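Local coordinates for protein (R)-S-adenosyl-L-methionine hydrolase (Thermus thermophilus, PDB 2CW5) that catalyses the hydrolysis of S-adenosyl-L-methionine to adenosine and L-methionine, working as a homotrimer without chlorinase or fluorinase activity, at residues Trp86-Pro91 and Leu98-Asp103; Pro3-Ser8 and Pro57-Gly62; Gly203-Pro208 and Glu242-Lys247; Leu179-Asp182 and Asn186-Thr189. All blocks are in the same frame, centred on the assembly; numbering follows the deposited sequence.

Contact 1: residues Trp86-Pro91 and Leu98-Asp103; sequences WTYVGP and LAWLLD
Asp103 OD2 accepts two hydrogen bonds from residues 86-91, one from the hydroxyl of Tyr88 (OH to OD2, 2.7 Å) and one from the backbone amide of Trp86 (N to OD2, 3.0 Å). The two donors use different parts of the oxygen. The hydroxyl comes in along the anti lone pair, while the amide sits above the carboxylate plane, 44° out of it, its N-H aimed almost straight at OD2. CG of Asp103 stands anti to the backbone N (chi1 172°), which carries the carboxylate off the last turn of the short helix 99-102 to Trp86 and Tyr88. Its other oxygen, OD1, takes the amide of Arg85.

The Tyr88 ring is packed as well as anchored. The edge of the Trp100 indole turns to one face of the phenol, with NE1 3.3 Å from Tyr88 CD2 and the planes at 85°, a T-shaped stack. Ala99, a small residue on the side of the helix facing the strand, brings its CB obliquely to Tyr88 CE1. Trp86 shows Asp103 the edge of its ring, CE3 lying 3.6 Å from Asp103 CB, and spends its own NE1 on Leu59 O.

A buried carboxylate is costly, and here three N-H and O-H donors pay for it; they would probably favour the ionised form while fastening helix to sheet.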
loop_
_atom_site.group_PDB
_atom_site.type_symbol
_atom_site.label_atom_id
_atom_site.label_comp_id
_atom_site.label_asym_id
_atom_site.label_seq_id
_atom_site.Cartn_x
_atom_site.Cartn_y
_atom_site.Cartn_z
ATOM N N TRP C 86 0.486 9.857 25.101
ATOM C CA TRP C 86 0.826 9.861 23.682
ATOM C C TRP C 86 0.199 11.144 23.151
ATOM O O TRP C 86 -0.652 11.736 23.811
ATOM C CB TRP C 86 0.227 8.649 22.962
ATOM C CG TRP C 86 0.892 7.350 23.322
ATOM C CD1 TRP C 86 2.085 6.880 22.851
ATOM C CD2 TRP C 86 0.419 6.379 24.259
ATOM N NE1 TRP C 86 2.386 5.671 23.439
ATOM C CE2 TRP C 86 1.380 5.343 24.309
ATOM C CE3 TRP C 86 -0.724 6.283 25.066
ATOM C CZ2 TRP C 86 1.232 4.221 25.136
ATOM C CZ3 TRP C 86 -0.870 5.168 25.888
ATOM C CH2 TRP C 86 0.105 4.152 25.916
ATOM N N THR C 87 0.627 11.581 21.976
ATOM C CA THR C 87 0.096 12.801 21.387
ATOM C C THR C 87 -0.738 12.425 20.176
ATOM O O THR C 87 -0.365 11.541 19.404
ATOM C CB THR C 87 1.243 13.743 20.995
ATOM O OG1 THR C 87 1.936 14.141 22.187
ATOM C CG2 THR C 87 0.712 14.987 20.270
ATOM N N TYR C 88 -1.873 13.092 20.014
ATOM C CA TYR C 88 -2.776 12.782 18.913
ATOM C C TYR C 88 -2.994 13.980 18.010
ATOM O O TYR C 88 -3.147 15.103 18.486
ATOM C CB TYR C 88 -4.117 12.309 19.480
ATOM C CG TYR C 88 -3.971 11.206 20.504
ATOM C CD1 TYR C 88 -3.832 9.878 20.111
ATOM C CD2 TYR C 88 -3.908 11.499 21.868
ATOM C CE1 TYR C 88 -3.627 8.864 21.048
ATOM C CE2 TYR C 88 -3.700 10.500 22.814
ATOM C CZ TYR C 88 -3.558 9.183 22.397
ATOM O OH TYR C 88 -3.311 8.189 23.322
ATOM N N VAL C 89 -2.997 13.732 16.706
ATOM C CA VAL C 89 -3.208 14.786 15.723
ATOM C C VAL C 89 -4.184 14.266 14.681
ATOM O O VAL C 89 -3.917 13.277 14.002
ATOM C CB VAL C 89 -1.890 15.181 15.031
ATOM C CG1 VAL C 89 -2.155 16.236 13.950
ATOM C CG2 VAL C 89 -0.905 15.700 16.058
ATOM N N GLY C 90 -5.328 14.929 14.568
ATOM C CA GLY C 90 -6.318 14.498 13.607
ATOM C C GLY C 90 -7.622 15.246 13.791
ATOM O O GLY C 90 -7.693 16.181 14.586
ATOM N N PRO C 91 -8.670 14.858 13.052
ATOM C CA PRO C 91 -9.992 15.488 13.122
ATOM C C PRO C 91 -10.714 15.226 14.438
ATOM O O PRO C 91 -10.623 14.140 15.011
ATOM C CB PRO C 91 -10.724 14.876 11.934
ATOM C CG PRO C 91 -10.131 13.490 11.877
ATOM C CD PRO C 91 -8.657 13.782 12.047
ATOM N N LEU C 98 -11.570 5.402 21.366
ATOM C CA LEU C 98 -11.047 4.222 22.047
ATOM C C LEU C 98 -9.628 4.442 22.565
ATOM O O LEU C 98 -9.296 4.035 23.682
ATOM C CB LEU C 98 -11.124 3.015 21.106
ATOM C CG LEU C 98 -12.572 2.644 20.751
ATOM C CD1 LEU C 98 -12.590 1.473 19.786
ATOM C CD2 LEU C 98 -13.349 2.293 22.025
ATOM N N ALA C 99 -8.789 5.091 21.764
ATOM C CA ALA C 99 -7.424 5.378 22.188
ATOM C C ALA C 99 -7.477 6.152 23.502
ATOM O O ALA C 99 -6.689 5.915 24.421
ATOM C CB ALA C 99 -6.712 6.221 21.134
ATOM N N TRP C 100 -8.419 7.085 23.576
ATOM C CA TRP C 100 -8.568 7.920 24.751
ATOM C C TRP C 100 -9.042 7.182 26.000
ATOM O O TRP C 100 -8.949 7.715 27.105
ATOM C CB TRP C 100 -9.467 9.119 24.420
ATOM C CG TRP C 100 -8.771 10.099 23.500
ATOM C CD1 TRP C 100 -7.421 10.214 23.298
ATOM C CD2 TRP C 100 -9.378 11.129 22.713
ATOM N NE1 TRP C 100 -7.154 11.249 22.441
ATOM C CE2 TRP C 100 -8.336 11.830 22.066
ATOM C CE3 TRP C 100 -10.703 11.529 22.490
ATOM C CZ2 TRP C 100 -8.574 12.909 21.210
ATOM C CZ3 TRP C 100 -10.942 12.604 21.638
ATOM C CH2 TRP C 100 -9.878 13.281 21.008
ATOM N N LEU C 101 -9.541 5.957 25.833
ATOM C CA LEU C 101 -9.949 5.161 26.988
ATOM C C LEU C 101 -8.669 4.638 27.631
ATOM O O LEU C 101 -8.619 4.379 28.830
ATOM C CB LEU C 101 -10.814 3.970 26.571
ATOM C CG LEU C 101 -12.255 4.255 26.153
ATOM C CD1 LEU C 101 -12.916 2.960 25.692
ATOM C CD2 LEU C 101 -13.017 4.866 27.339
ATOM N N LEU C 102 -7.634 4.480 26.814
ATOM C CA LEU C 102 -6.349 3.994 27.296
ATOM C C LEU C 102 -5.493 5.171 27.762
ATOM O O LEU C 102 -4.641 5.021 28.641
ATOM C CB LEU C 102 -5.611 3.255 26.175
ATOM C CG LEU C 102 -6.327 2.086 25.486
ATOM C CD1 LEU C 102 -5.478 1.592 24.322
ATOM C CD2 LEU C 102 -6.586 0.963 26.479
ATOM N N ASP C 103 -5.747 6.338 27.179
ATOM C CA ASP C 103 -4.982 7.549 27.475
ATOM C C ASP C 103 -5.808 8.824 27.261
ATOM O O ASP C 103 -5.763 9.441 26.195
ATOM C CB ASP C 103 -3.727 7.557 26.586
ATOM C CG ASP C 103 -2.945 8.856 26.664
ATOM O OD1 ASP C 103 -2.787 9.402 27.775
ATOM O OD2 ASP C 103 -2.468 9.322 25.606
#

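Contact 2: residues Pro3-Ser8 and Pro57-Gly62; sequences PVYFLS and PYLPEG
One face of the Tyr5 ring is covered by the isopropyl end of Leu59, while Pro60 lies obliquely by the phenol end. The contact belongs to the alpha/beta N-terminal domain: Tyr5 stands on strand 4-8, and residues 57-62 form the loop that leads from helix 45-55 into strand 64-68. The loop completes a beta-alpha-beta crossover from strand 34-37 to strand 64-68, with the parallel strand 4-8 between them, and here it passes over Tyr5, near the start of strand 4-8.

Both methyls of Leu59 share the work. CD2 sits over the ring, 3.8 Å from its centroid and 21° off the normal, close enough for a CH-pi contact, and its nearest ring atom is Tyr5 CE1 at 3.6 Å. CD1 lies on the same face but nearer the root of the ring, 3.7 Å from Tyr5 CG. CG of Leu59, anti to the carbonyl carbon (chi1 -50°), sends the isopropyl group toward the strand, antiparallel to the tyrosine side chain. A branched leucine suits the place because it offers two methyls to one flat surface.

Tyr5 also packs on Val34 and Leu36 of the adjoining strand and on Ala18 of a second subunit, so the ring lies where loop and sheet meet a neighbouring subunit. Pro3, just before the strand, adds a looser apolar touch, its CG lying 4.4 Å from Pro60 CB. The pyrrolidine of Pro60 crosses the tyrosine side chain at about a right angle, bringing its CD to 3.3 Å from Tyr5 OH.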
loop_
_atom_site.group_PDB
_atom_site.type_symbol
_atom_site.label_atom_id
_atom_site.label_comp_id
_atom_site.label_asym_id
_atom_site.label_seq_id
_atom_site.Cartn_x
_atom_site.Cartn_y
_atom_site.Cartn_z
ATOM N N PRO C 3 8.877 9.742 17.489
ATOM C CA PRO C 3 8.437 9.088 16.258
ATOM C C PRO C 3 7.004 9.463 15.907
ATOM O O PRO C 3 6.213 9.838 16.783
ATOM C CB PRO C 3 8.591 7.610 16.583
ATOM C CG PRO C 3 8.290 7.568 18.054
ATOM C CD PRO C 3 9.059 8.757 18.572
ATOM N N VAL C 4 6.681 9.373 14.623
ATOM C CA VAL C 4 5.342 9.680 14.150
ATOM C C VAL C 4 4.678 8.427 13.581
ATOM O O VAL C 4 5.195 7.802 12.651
ATOM C CB VAL C 4 5.360 10.770 13.048
ATOM C CG1 VAL C 4 3.955 10.982 12.513
ATOM C CG2 VAL C 4 5.900 12.079 13.604
ATOM N N TYR C 5 3.542 8.058 14.157
ATOM C CA TYR C 5 2.783 6.900 13.696
ATOM C C TYR C 5 1.626 7.469 12.889
ATOM O O TYR C 5 0.896 8.349 13.357
ATOM C CB TYR C 5 2.314 6.073 14.891
ATOM C CG TYR C 5 3.462 5.279 15.489
ATOM C CD1 TYR C 5 3.767 3.998 15.020
ATOM C CD2 TYR C 5 4.295 5.840 16.459
ATOM C CE1 TYR C 5 4.878 3.295 15.501
ATOM C CE2 TYR C 5 5.412 5.144 16.948
ATOM C CZ TYR C 5 5.696 3.876 16.461
ATOM O OH TYR C 5 6.798 3.191 16.924
ATOM N N PHE C 6 1.463 6.941 11.681
ATOM C CA PHE C 6 0.479 7.439 10.726
ATOM C C PHE C 6 -0.630 6.466 10.304
ATOM O O PHE C 6 -0.367 5.345 9.850
ATOM C CB PHE C 6 1.289 7.938 9.511
ATOM C CG PHE C 6 0.494 8.657 8.459
ATOM C CD1 PHE C 6 -0.752 9.211 8.737
ATOM C CD2 PHE C 6 1.022 8.792 7.170
ATOM C CE1 PHE C 6 -1.465 9.888 7.747
ATOM C CE2 PHE C 6 0.319 9.467 6.171
ATOM C CZ PHE C 6 -0.929 10.016 6.460
ATOM N N LEU C 7 -1.875 6.903 10.474
ATOM C CA LEU C 7 -3.028 6.109 10.075
ATOM C C LEU C 7 -3.942 6.977 9.218
ATOM O O LEU C 7 -4.080 8.173 9.466
ATOM C CB LEU C 7 -3.803 5.604 11.300
ATOM C CG LEU C 7 -5.063 4.775 11.003
ATOM C CD1 LEU C 7 -5.273 3.729 12.103
ATOM C CD2 LEU C 7 -6.282 5.696 10.885
ATOM N N SER C 8 -4.550 6.387 8.197
ATOM C CA SER C 8 -5.463 7.151 7.356
ATOM C C SER C 8 -6.360 6.217 6.572
ATOM O O SER C 8 -6.225 4.998 6.654
ATOM C CB SER C 8 -4.685 8.011 6.360
ATOM O OG SER C 8 -4.253 7.227 5.257
ATOM N N PRO C 57 -1.127 0.754 22.807
ATOM C CA PRO C 57 -0.331 0.280 23.944
ATOM C C PRO C 57 1.100 -0.178 23.649
ATOM O O PRO C 57 1.943 -0.196 24.548
ATOM C CB PRO C 57 -1.197 -0.838 24.529
ATOM C CG PRO C 57 -1.937 -1.352 23.338
ATOM C CD PRO C 57 -2.316 -0.093 22.608
ATOM N N TYR C 58 1.371 -0.534 22.397
ATOM C CA TYR C 58 2.695 -1.014 22.002
ATOM C C TYR C 58 3.596 0.082 21.453
ATOM O O TYR C 58 4.755 -0.176 21.126
ATOM C CB TYR C 58 2.561 -2.114 20.941
ATOM C CG TYR C 58 1.709 -3.278 21.374
ATOM C CD1 TYR C 58 2.231 -4.287 22.183
ATOM C CD2 TYR C 58 0.366 -3.354 21.008
ATOM C CE1 TYR C 58 1.434 -5.345 22.619
ATOM C CE2 TYR C 58 -0.440 -4.404 21.439
ATOM C CZ TYR C 58 0.100 -5.395 22.244
ATOM O OH TYR C 58 -0.695 -6.433 22.679
ATOM N N LEU C 59 3.074 1.301 21.348
ATOM C CA LEU C 59 3.863 2.403 20.811
ATOM C C LEU C 59 4.622 3.175 21.883
ATOM O O LEU C 59 4.145 3.340 23.003
ATOM C CB LEU C 59 2.968 3.378 20.035
ATOM C CG LEU C 59 2.031 2.783 18.979
ATOM C CD1 LEU C 59 1.361 3.919 18.220
ATOM C CD2 LEU C 59 2.793 1.884 18.030
ATOM N N PRO C 60 5.820 3.664 21.538
ATOM C CA PRO C 60 6.666 4.428 22.455
ATOM C C PRO C 60 5.910 5.592 23.082
ATOM O O PRO C 60 5.128 6.271 22.416
ATOM C CB PRO C 60 7.799 4.906 21.554
ATOM C CG PRO C 60 7.925 3.803 20.567
ATOM C CD PRO C 60 6.487 3.493 20.235
ATOM N N GLU C 61 6.154 5.813 24.369
ATOM C CA GLU C 61 5.521 6.895 25.110
ATOM C C GLU C 61 5.846 8.218 24.419
ATOM O O GLU C 61 6.957 8.409 23.930
ATOM C CB GLU C 61 6.076 6.929 26.534
ATOM C CG GLU C 61 5.082 7.341 27.598
ATOM C CD GLU C 61 4.128 6.219 27.954
ATOM O OE1 GLU C 61 3.334 6.389 28.903
ATOM O OE2 GLU C 61 4.175 5.164 27.284
ATOM N N GLY C 62 4.883 9.133 24.381
ATOM C CA GLY C 62 5.135 10.417 23.752
ATOM C C GLY C 62 5.162 10.405 22.231
ATOM O O GLY C 62 5.448 11.425 21.605
#

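Contact 3: residues Gly203-Pro208 and Glu242-Lys247; sequences GGRRVP and EALGLK
Arg205 and Leu244 meet at a slant, the far end of the arginine crossing one branch of the leucine. The touching is done by CD2 of Leu244, which lies 3.4 Å from Arg205 CD and 3.3 Å from Arg205 NE; the guanidinium itself is approached obliquely. Arg205 is extended from CG to NE (chi3 -176°), a shape that carries its charged end across from edge strand 205-208 to the end of helix 240-243 in the C-terminal domain. It also touches a crystal neighbour, which may influence its pose. NH2 ends 4.1 Å from Ala243 O, and no hydrogen bond joins the two segments.

Leu244 also packs on Pro221 and Val233 of the sheet, and Ala243 on Val235, which probably binds adenosine. Gly245 adopts positive phi as the C-prime residue of a Schellman motif, with Gly245 N bonded to Glu242 O and Leu246 N to Arg241 O. Glycine suits this backbone, which ends the helix.

An arginine fits such a surface position because its CD and NE can lie against an apolar leucine while its terminal nitrogens stay near solvent. The contact therefore rests on van der Waals packing, with at most a modest electrostatic pull from the carbonyl of Ala243.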
loop_
_atom_site.group_PDB
_atom_site.type_symbol
_atom_site.label_atom_id
_atom_site.label_comp_id
_atom_site.label_asym_id
_atom_site.label_seq_id
_atom_site.Cartn_x
_atom_site.Cartn_y
_atom_site.Cartn_z
ATOM N N GLY C 203 -27.259 -11.321 15.506
ATOM C CA GLY C 203 -27.918 -11.523 14.227
ATOM C C GLY C 203 -28.925 -12.657 14.229
ATOM O O GLY C 203 -29.199 -13.256 13.188
ATOM N N GLY C 204 -29.479 -12.950 15.401
ATOM C CA GLY C 204 -30.454 -14.018 15.516
ATOM C C GLY C 204 -29.825 -15.395 15.606
ATOM O O GLY C 204 -30.530 -16.401 15.584
ATOM N N ARG C 205 -28.500 -15.446 15.714
ATOM C CA ARG C 205 -27.787 -16.717 15.800
ATOM C C ARG C 205 -27.115 -16.936 17.155
ATOM O O ARG C 205 -26.774 -15.981 17.860
ATOM C CB ARG C 205 -26.710 -16.795 14.716
ATOM C CG ARG C 205 -27.204 -16.639 13.289
ATOM C CD ARG C 205 -26.022 -16.659 12.336
ATOM N NE ARG C 205 -26.399 -16.430 10.945
ATOM C CZ ARG C 205 -27.130 -17.267 10.217
ATOM N NH1 ARG C 205 -27.572 -18.398 10.748
ATOM N NH2 ARG C 205 -27.408 -16.974 8.954
ATOM N N ARG C 206 -26.925 -18.206 17.502
ATOM C CA ARG C 206 -26.265 -18.592 18.742
ATOM C C ARG C 206 -24.888 -19.110 18.357
ATOM O O ARG C 206 -24.763 -20.175 17.752
ATOM C CB ARG C 206 -27.054 -19.695 19.453
ATOM C CG ARG C 206 -28.360 -19.233 20.081
ATOM C CD ARG C 206 -29.281 -20.417 20.371
ATOM N NE ARG C 206 -28.695 -21.388 21.293
ATOM C CZ ARG C 206 -28.573 -21.204 22.604
ATOM N NH1 ARG C 206 -28.998 -20.078 23.163
ATOM N NH2 ARG C 206 -28.026 -22.150 23.359
ATOM N N VAL C 207 -23.854 -18.351 18.697
ATOM C CA VAL C 207 -22.486 -18.729 18.367
ATOM C C VAL C 207 -21.722 -19.186 19.607
ATOM O O VAL C 207 -21.706 -18.499 20.626
ATOM C CB VAL C 207 -21.742 -17.543 17.714
ATOM C CG1 VAL C 207 -20.307 -17.929 17.392
ATOM C CG2 VAL C 207 -22.480 -17.108 16.447
ATOM N N PRO C 208 -21.085 -20.366 19.537
ATOM C CA PRO C 208 -20.326 -20.882 20.677
ATOM C C PRO C 208 -19.000 -20.154 20.876
ATOM O O PRO C 208 -18.326 -19.789 19.913
ATOM C CB PRO C 208 -20.126 -22.350 20.317
ATOM C CG PRO C 208 -19.985 -22.293 18.829
ATOM C CD PRO C 208 -21.105 -21.348 18.437
ATOM N N GLU C 242 -20.166 -11.485 5.902
ATOM C CA GLU C 242 -20.905 -11.998 4.751
ATOM C C GLU C 242 -21.805 -13.173 5.114
ATOM O O GLU C 242 -23.027 -13.097 4.992
ATOM C CB GLU C 242 -19.938 -12.452 3.653
ATOM C CG GLU C 242 -18.992 -11.385 3.129
ATOM C CD GLU C 242 -18.146 -11.890 1.968
ATOM O OE1 GLU C 242 -18.726 -12.251 0.921
ATOM O OE2 GLU C 242 -16.902 -11.934 2.100
ATOM N N ALA C 243 -21.185 -14.261 5.558
ATOM C CA ALA C 243 -21.902 -15.477 5.924
ATOM C C ALA C 243 -23.060 -15.270 6.898
ATOM O O ALA C 243 -24.120 -15.880 6.742
ATOM C CB ALA C 243 -20.924 -16.499 6.490
ATOM N N LEU C 244 -22.866 -14.413 7.899
ATOM C CA LEU C 244 -23.909 -14.168 8.889
ATOM C C LEU C 244 -24.680 -12.867 8.672
ATOM O O LEU C 244 -25.566 -12.528 9.457
ATOM C CB LEU C 244 -23.304 -14.175 10.295
ATOM C CG LEU C 244 -22.428 -15.383 10.637
ATOM C CD1 LEU C 244 -21.991 -15.296 12.090
ATOM C CD2 LEU C 244 -23.194 -16.674 10.389
ATOM N N GLY C 245 -24.342 -12.145 7.609
ATOM C CA GLY C 245 -25.019 -10.893 7.311
ATOM C C GLY C 245 -24.984 -9.895 8.453
ATOM O O GLY C 245 -25.969 -9.206 8.717
ATOM N N LEU C 246 -23.843 -9.804 9.128
ATOM C CA LEU C 246 -23.698 -8.890 10.260
ATOM C C LEU C 246 -23.502 -7.439 9.843
ATOM O O LEU C 246 -23.063 -7.149 8.729
ATOM C CB LEU C 246 -22.518 -9.321 11.135
ATOM C CG LEU C 246 -22.549 -10.767 11.635
ATOM C CD1 LEU C 246 -21.310 -11.045 12.471
ATOM C CD2 LEU C 246 -23.811 -11.004 12.450
ATOM N N LYS C 247 -23.833 -6.530 10.753
ATOM C CA LYS C 247 -23.682 -5.102 10.516
ATOM C C LYS C 247 -23.288 -4.397 11.811
ATOM O O LYS C 247 -23.643 -4.848 12.901
ATOM C CB LYS C 247 -24.986 -4.511 9.970
ATOM C CG LYS C 247 -25.335 -4.999 8.572
ATOM C CD LYS C 247 -26.438 -4.166 7.939
ATOM C CE LYS C 247 -26.604 -4.505 6.458
ATOM N NZ LYS C 247 -27.007 -5.924 6.242
#

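Contact 4: residues Leu179-Asp182 and Asn186-Thr189; sequences LTFD and NAIT
Asp182 and Asn186 close the turn of a beta hairpin. Asp182 OD2 takes ND2 of Asn186 through its syn lone pair, nearly in the amide plane, although carboxylate and amide are turned 72° apart; at 2.5 Å this bond is unusually short, its exact length doubtful. OD1 receives the backbone N of Asn186 from above the carboxylate plane (2.9 Å) and also the amide of Phe184. Asp182 N donates to Asn186 O. The chi1 of 63° swings the carboxylate toward these donors, and an aspartate, serving both chain and side chain, is well placed to hold Asn186, which probably binds S-adenosylmethionine and adenosine, as in relatives.

Farther along, Ile188 N gives to Thr180 O at 2.7 Å, whereas Ile188 O accepts two bonds, a short one from Leu179 N (2.6 Å) and a longer one from Thr180 N (3.3 Å), a classic beta bulge. Phe181 and Ala187 form the non-hydrogen-bonded pair, with Phe181 CE1 3.5 Å from Ala187 CB.

The hairpin lies inside the C-terminal antiparallel sheet, strand 187-189 pairing on its other side with strand 231-235. Thr180 and Ile188 meet Tyr50 of helix 45-55 on one face, while Phe181 and Ala187 meet Leu246 on the other.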
loop_
_atom_site.group_PDB
_atom_site.type_symbol
_atom_site.label_atom_id
_atom_site.label_comp_id
_atom_site.label_asym_id
_atom_site.label_seq_id
_atom_site.Cartn_x
_atom_site.Cartn_y
_atom_site.Cartn_z
ATOM N N LEU C 179 -18.835 -3.645 17.015
ATOM C CA LEU C 179 -18.083 -2.400 16.889
ATOM C C LEU C 179 -17.693 -2.121 15.445
ATOM O O LEU C 179 -17.950 -1.036 14.911
ATOM C CB LEU C 179 -16.812 -2.458 17.749
ATOM C CG LEU C 179 -15.831 -1.280 17.623
ATOM C CD1 LEU C 179 -16.493 0.005 18.094
ATOM C CD2 LEU C 179 -14.585 -1.561 18.459
ATOM N N THR C 180 -17.072 -3.111 14.817
ATOM C CA THR C 180 -16.611 -2.988 13.441
ATOM C C THR C 180 -16.212 -4.388 12.963
ATOM O O THR C 180 -16.484 -5.368 13.650
ATOM C CB THR C 180 -15.390 -2.028 13.374
ATOM O OG1 THR C 180 -14.980 -1.847 12.014
ATOM C CG2 THR C 180 -14.222 -2.588 14.188
ATOM N N PHE C 181 -15.589 -4.477 11.788
ATOM C CA PHE C 181 -15.146 -5.761 11.233
ATOM C C PHE C 181 -13.683 -5.641 10.819
ATOM O O PHE C 181 -13.208 -4.541 10.550
ATOM C CB PHE C 181 -15.967 -6.117 9.987
ATOM C CG PHE C 181 -17.433 -6.262 10.244
ATOM C CD1 PHE C 181 -17.949 -7.445 10.762
ATOM C CD2 PHE C 181 -18.301 -5.202 9.996
ATOM C CE1 PHE C 181 -19.308 -7.571 11.030
ATOM C CE2 PHE C 181 -19.659 -5.318 10.260
ATOM C CZ PHE C 181 -20.166 -6.505 10.778
ATOM N N ASP C 182 -12.954 -6.754 10.774
ATOM C CA ASP C 182 -11.571 -6.660 10.323
ATOM C C ASP C 182 -11.537 -6.965 8.828
ATOM O O ASP C 182 -12.584 -7.177 8.210
ATOM C CB ASP C 182 -10.633 -7.596 11.102
ATOM C CG ASP C 182 -10.960 -9.058 10.925
ATOM O OD1 ASP C 182 -11.602 -9.428 9.918
ATOM O OD2 ASP C 182 -10.546 -9.847 11.802
ATOM N N ASN C 186 -14.243 -10.607 10.073
ATOM C CA ASN C 186 -14.463 -10.992 11.463
ATOM C C ASN C 186 -15.152 -9.806 12.125
ATOM O O ASN C 186 -14.817 -8.657 11.849
ATOM C CB ASN C 186 -13.136 -11.247 12.200
ATOM C CG ASN C 186 -12.371 -12.435 11.655
ATOM O OD1 ASN C 186 -12.948 -13.485 11.381
ATOM N ND2 ASN C 186 -11.058 -12.281 11.514
ATOM N N ALA C 187 -16.103 -10.080 13.001
ATOM C CA ALA C 187 -16.809 -9.007 13.686
ATOM C C ALA C 187 -16.180 -8.733 15.050
ATOM O O ALA C 187 -15.982 -9.649 15.849
ATOM C CB ALA C 187 -18.270 -9.373 13.849
ATOM N N ILE C 188 -15.850 -7.470 15.299
ATOM C CA ILE C 188 -15.275 -7.060 16.574
ATOM C C ILE C 188 -16.436 -6.503 17.391
ATOM O O ILE C 188 -17.175 -5.644 16.904
ATOM C CB ILE C 188 -14.232 -5.930 16.391
ATOM C CG1 ILE C 188 -13.195 -6.328 15.335
ATOM C CG2 ILE C 188 -13.576 -5.616 17.728
ATOM C CD1 ILE C 188 -12.377 -7.565 15.681
ATOM N N THR C 189 -16.608 -6.982 18.621
ATOM C CA THR C 189 -17.696 -6.501 19.460
ATOM C C THR C 189 -17.150 -5.646 20.592
ATOM O O THR C 189 -15.935 -5.531 20.763
ATOM C CB THR C 189 -18.513 -7.659 20.077
ATOM O OG1 THR C 189 -17.786 -8.231 21.170
ATOM C CG2 THR C 189 -18.787 -8.742 19.022
#

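Overall arrangement
Contacts 1 and 2 belong to the N-terminal domain, contacts 3 and 4 to the C-terminal one. Contact 1 is anchored on a buried carboxylate; contact 4, also buried, is held chiefly by backbone bonds, with a partly exposed carboxylate at the turn. Contact 2 is partly buried and apolar, and contact 3 lies on the surface without a hydrogen bond. Contacts 1 and 2 brace the same mixed sheet and touch through Trp86 and the loop 57-62. Contacts 3 and 4 share the antiparallel sheet and touch through Leu246. Across the domains, Leu98 of contact 1 touches Leu179 of contact 4, whereas contacts 2 and 3 lie about 34 Å apart between centres.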